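Long-range contact in putative decarboxylase involved in desferrioxamine biosynthesis (Erwinia amylovora, PDB 5O5C), which is a pyridoxal 5'-phosphate enzyme of the group II decarboxylase family that probably decarboxylates lysine in the biosynthesis of the siderophore desferrioxamine E: residues Ile436-Pro441 against Glu452-Ile457. Numbering follows the deposited sequence.
Sequences IFRYVP and EINTNI
The N454 side-chain amide meets the backbone of Y439 much as a peptide group of an adjacent strand might, gripping both of its polar atoms. N454 OD1 accepts the N-H of Y439, 2.7 Å from Y439 N, fairly straight at 160° and on a lone pair in the carbonyl plane; N454 ND2 donates to Y439 O at 3.0 Å, somewhat tilted from that carbonyl's plane. N454 ND2 also donates to T450 O, one turn earlier in the helix, and the three bonds together probably fix the amide's rotation. Beside them the packing is close: I457 CD1 lies 3.6 Å from Y439 CB. With CG anti to its backbone N (chi1 -177°), Y439 turns its ring so that I453 CD1 comes to the edge at Y439 CE2, 4.0 Å away, whereas I457 CD1 lies against CB and CG at the ring's root. The contact thins toward exposed P441, whose CG touches I453 CD1 at 4.1 Å. Strand 434-439, within the four-stranded antiparallel sheet, and helix 448-464 run at 108° here, their axes 8.3 Å apart, away from the cofactor site; L480 of strand 477-483 touches N454, and helix 491-510 adds R506 against Y439, and Q508 and V509 against I453.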
loop_
_atom_site.group_PDB
_atom_site.type_symbol
_atom_site.label_atom_id
_atom_site.label_comp_id
_atom_site.label_asym_id
_atom_site.label_seq_id
_atom_site.Cartn_x
_atom_site.Cartn_y
_atom_site.Cartn_z
ATOM N N ILE B 436 25.346 -1.336 15.884
ATOM C CA ILE B 436 25.961 -0.167 15.328
ATOM C C ILE B 436 27.430 -0.109 15.779
ATOM O O ILE B 436 27.734 -0.118 16.976
ATOM C CB ILE B 436 25.203 1.137 15.732
ATOM C CG1 ILE B 436 23.757 1.128 15.218
ATOM C CG2 ILE B 436 25.901 2.368 15.169
ATOM C CD1 ILE B 436 23.609 0.842 13.736
ATOM N N PHE B 437 28.332 -0.039 14.807
ATOM C CA PHE B 437 29.735 -0.063 15.081
ATOM C C PHE B 437 30.496 0.702 14.009
ATOM O O PHE B 437 29.915 1.058 12.978
ATOM C CB PHE B 437 30.212 -1.521 15.135
ATOM C CG PHE B 437 30.074 -2.272 13.841
ATOM C CD1 PHE B 437 28.861 -2.873 13.480
ATOM C CD2 PHE B 437 31.180 -2.436 12.996
ATOM C CE1 PHE B 437 28.754 -3.586 12.295
ATOM C CE2 PHE B 437 31.073 -3.139 11.806
ATOM C CZ PHE B 437 29.854 -3.711 11.446
ATOM N N ARG B 438 31.779 0.964 14.261
ATOM C CA ARG B 438 32.651 1.504 13.226
ATOM C C ARG B 438 34.091 1.043 13.328
ATOM O O ARG B 438 34.570 0.622 14.371
ATOM C CB ARG B 438 32.605 3.019 13.136
ATOM C CG ARG B 438 33.119 3.758 14.339
ATOM C CD ARG B 438 33.188 5.265 14.112
ATOM N NE ARG B 438 33.841 5.881 15.245
ATOM C CZ ARG B 438 33.951 7.179 15.497
ATOM N NH1 ARG B 438 33.446 8.093 14.690
ATOM N NH2 ARG B 438 34.589 7.551 16.605
ATOM N N TYR B 439 34.764 1.167 12.200
ATOM C CA TYR B 439 36.145 0.884 12.114
ATOM C C TYR B 439 36.940 2.121 12.536
ATOM O O TYR B 439 36.884 3.148 11.909
ATOM C CB TYR B 439 36.478 0.427 10.706
ATOM C CG TYR B 439 37.917 0.034 10.530
ATOM C CD1 TYR B 439 38.407 -1.154 11.068
ATOM C CD2 TYR B 439 38.796 0.862 9.834
ATOM C CE1 TYR B 439 39.734 -1.504 10.930
ATOM C CE2 TYR B 439 40.119 0.528 9.686
ATOM C CZ TYR B 439 40.581 -0.671 10.235
ATOM O OH TYR B 439 41.894 -1.012 10.070
ATOM N N VAL B 440 37.737 1.960 13.574
ATOM C CA VAL B 440 38.611 3.018 14.087
ATOM C C VAL B 440 40.021 2.464 13.961
ATOM O O VAL B 440 40.385 1.586 14.686
ATOM C CB VAL B 440 38.177 3.397 15.533
ATOM C CG1 VAL B 440 38.997 4.557 16.101
ATOM C CG2 VAL B 440 36.725 3.823 15.536
ATOM N N PRO B 441 40.814 2.927 12.965
ATOM C CA PRO B 441 42.175 2.398 12.830
ATOM C C PRO B 441 43.144 3.007 13.843
ATOM O O PRO B 441 42.793 3.968 14.531
ATOM C CB PRO B 441 42.557 2.791 11.415
ATOM C CG PRO B 441 41.798 4.026 11.153
ATOM C CD PRO B 441 40.513 3.924 11.923
ATOM N N GLU B 452 35.055 9.258 6.360
ATOM C CA GLU B 452 35.422 8.834 5.033
ATOM C C GLU B 452 35.763 7.355 5.027
ATOM O O GLU B 452 35.297 6.600 4.185
ATOM C CB GLU B 452 36.587 9.653 4.511
ATOM C CG GLU B 452 36.179 11.073 4.109
ATOM C CD GLU B 452 37.360 12.033 4.024
ATOM O OE1 GLU B 452 38.305 11.733 3.254
ATOM O OE2 GLU B 452 37.339 13.082 4.718
ATOM N N ILE B 453 36.549 6.928 6.007
ATOM C CA ILE B 453 37.060 5.593 5.963
ATOM C C ILE B 453 35.864 4.616 6.115
ATOM O O ILE B 453 35.807 3.666 5.403
ATOM C CB ILE B 453 38.252 5.386 6.960
ATOM C CG1 ILE B 453 39.224 4.351 6.399
ATOM C CG2 ILE B 453 37.789 5.010 8.350
ATOM C CD1 ILE B 453 40.248 3.805 7.384
ATOM N N ASN B 454 34.881 4.888 6.975
ATOM C CA ASN B 454 33.769 3.924 7.167
ATOM C C ASN B 454 32.740 3.941 6.035
ATOM O O ASN B 454 32.240 2.877 5.637
ATOM C CB ASN B 454 33.094 4.158 8.513
ATOM C CG ASN B 454 33.919 3.631 9.667
ATOM O OD1 ASN B 454 33.823 2.477 10.008
ATOM N ND2 ASN B 454 34.730 4.481 10.264
ATOM N N THR B 455 32.435 5.128 5.518
ATOM C CA THR B 455 31.606 5.246 4.319
ATOM C C THR B 455 32.256 4.591 3.121
ATOM O O THR B 455 31.538 4.028 2.327
ATOM C CB THR B 455 31.187 6.694 3.950
ATOM O OG1 THR B 455 30.354 6.643 2.789
ATOM C CG2 THR B 455 32.364 7.616 3.628
ATOM N N ASN B 456 33.592 4.635 2.989
ATOM C CA ASN B 456 34.231 3.861 1.931
ATOM C C ASN B 456 34.261 2.374 2.181
ATOM O O ASN B 456 34.199 1.647 1.238
ATOM C CB ASN B 456 35.613 4.391 1.580
ATOM C CG ASN B 456 35.531 5.768 0.945
ATOM O OD1 ASN B 456 34.825 5.962 -0.041
ATOM N ND2 ASN B 456 36.175 6.735 1.557
ATOM N N ILE B 457 34.329 1.918 3.436
ATOM C CA ILE B 457 34.230 0.495 3.687
ATOM C C ILE B 457 32.893 -0.041 3.203
ATOM O O ILE B 457 32.828 -1.047 2.529
ATOM C CB ILE B 457 34.380 0.142 5.171
ATOM C CG1 ILE B 457 35.854 0.265 5.621
ATOM C CG2 ILE B 457 33.875 -1.251 5.418
ATOM C CD1 ILE B 457 36.014 0.238 7.103
#